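Local coordinates for uncharacterized protein (Photobacterium profundum, PDB 3R87), which is a thioesterase of the 4-hydroxybenzoyl-CoA thioesterase family, with a hot-dog fold, that probably hydrolyses acyl thioesters, at residues Q122-P125 / A126-A130. Residues are numbered along the deposited sequence; the frame is centred on the assembly and turned at random.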
loop_
_atom_site.group_PDB
_atom_site.type_symbol
_atom_site.label_atom_id
_atom_site.label_comp_id
_atom_site.label_asym_id
_atom_site.label_seq_id
_atom_site.Cartn_x
_atom_site.Cartn_y
_atom_site.Cartn_z
ATOM N N GLN A 122 8.683 24.453 11.727
ATOM C CA GLN A 122 9.160 24.610 13.095
ATOM C C GLN A 122 10.625 24.162 13.074
ATOM O O GLN A 122 11.043 23.266 12.300
ATOM C CB GLN A 122 8.436 23.694 14.105
ATOM C CG GLN A 122 6.917 23.991 14.127
ATOM C CD GLN A 122 6.552 25.375 14.650
ATOM O OE1 GLN A 122 5.517 25.989 14.204
ATOM N NE2 GLN A 122 7.357 25.876 15.563
ATOM N N PRO A 123 11.437 24.658 13.981
ATOM C CA PRO A 123 12.864 24.147 14.101
ATOM C C PRO A 123 12.833 22.612 14.541
ATOM O O PRO A 123 11.930 22.211 15.267
ATOM C CB PRO A 123 13.441 24.991 15.257
ATOM C CG PRO A 123 12.600 26.237 15.176
ATOM C CD PRO A 123 11.166 25.749 14.950
ATOM N N VAL A 124 13.834 21.832 14.153
ATOM C CA VAL A 124 13.921 20.416 14.632
ATOM C C VAL A 124 14.115 20.444 16.146
ATOM O O VAL A 124 15.028 21.083 16.629
ATOM C CB VAL A 124 15.073 19.578 14.069
ATOM C CG1 VAL A 124 15.050 18.133 14.607
ATOM C CG2 VAL A 124 15.101 19.590 12.541
ATOM N N PRO A 125 13.242 19.779 16.940
ATOM C CA PRO A 125 13.414 19.837 18.409
ATOM C C PRO A 125 14.754 19.297 18.836
ATOM O O PRO A 125 15.247 18.287 18.331
ATOM C CB PRO A 125 12.242 18.983 18.894
ATOM C CG PRO A 125 11.196 19.083 17.817
ATOM C CD PRO A 125 12.006 19.066 16.518
ATOM N N ALA A 126 15.359 19.916 19.872
ATOM C CA ALA A 126 16.641 19.447 20.383
ATOM C C ALA A 126 16.607 17.981 20.818
ATOM O O ALA A 126 17.579 17.271 20.644
ATOM C CB ALA A 126 17.061 20.272 21.633
ATOM N N ASP A 127 15.505 17.526 21.374
ATOM C CA ASP A 127 15.477 16.128 21.801
ATOM C C ASP A 127 15.499 15.154 20.655
ATOM O O ASP A 127 16.086 14.058 20.786
ATOM C CB ASP A 127 14.212 15.864 22.528
ATOM C CG ASP A 127 14.241 14.498 23.246
ATOM O OD1 ASP A 127 15.200 14.108 23.976
ATOM O OD2 ASP A 127 13.255 13.775 23.042
ATOM N N ILE A 128 14.927 15.557 19.515
ATOM C CA ILE A 128 15.020 14.749 18.298
ATOM C C ILE A 128 16.439 14.747 17.806
ATOM O O ILE A 128 16.997 13.703 17.471
ATOM C CB ILE A 128 14.024 15.231 17.251
ATOM C CG1 ILE A 128 12.579 15.020 17.706
ATOM C CG2 ILE A 128 14.313 14.578 15.913
ATOM C CD1 ILE A 128 12.154 13.575 17.823
ATOM N N LEU A 129 17.058 15.969 17.745
ATOM C CA LEU A 129 18.449 16.009 17.282
ATOM C C LEU A 129 19.357 15.192 18.223
ATOM O O LEU A 129 20.226 14.486 17.748
ATOM C CB LEU A 129 18.950 17.467 17.235
ATOM C CG LEU A 129 18.266 18.426 16.230
ATOM C CD1 LEU A 129 18.676 19.926 16.479
ATOM C CD2 LEU A 129 18.604 17.924 14.846
ATOM N N ALA A 130 19.097 15.253 19.497
ATOM C CA ALA A 130 19.912 14.458 20.452
ATOM C C ALA A 130 19.803 12.985 20.155
ATOM O O ALA A 130 20.794 12.270 20.191
ATOM C CB ALA A 130 19.458 14.757 21.857
#
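Val124 and Leu129 meet at the start of helix 126-133, the C-terminal helix of this hot-dog fold chain. Pro125 holds the N-cap position. Its carbonyl oxygen begins the helical bonding: Leu129 N donates to Pro125 O at 3.0 Å. This bond is nearly straight, 167° at the hydrogen. Ile128 N also approaches Pro125 O, but its bond is bent (122°) and weak. Thus one carbonyl takes a good bond and a poor one.

The apolar contact runs alongside these bonds. Val124 reaches the helix through one methyl, CG1, which sits 3.6 Å from Leu129 CD2 and equally near Leu129 CG, in the leucine conformer modelled here. That methyl lies opposite the valine's own backbone N (chi1 -179°), an orientation that carries it to the first turn. The two side chains cross at a slant. Val124 CG1 also touches Ile128 CG2 at 3.9 Å, placing one valine methyl against two residues of the turn. Pro125 adds a looser contact, with CB 4.2 Å from Ile128 CG1.

Further out, Val124, Pro125 and Ile128 all rest on Phe57 of strand 56-66. Leu49 of helix 43-53 covers Pro125 and Ile128, and a backbone bond to Lys87 ties down Val124. The turn therefore joins the helix start to the sheet and to helix 43-53. The carboxylate of Asp127 leads away from residues 122-125, and in the conformer modelled here its OD2 forms a salt bridge with Lys45. Asp127 and His53 are magnesium ligands in a structure of this protein, although no magnesium is bound to this chain here. The next helical bond runs from Ala130 N to Ala126 O, at 2.8 Å.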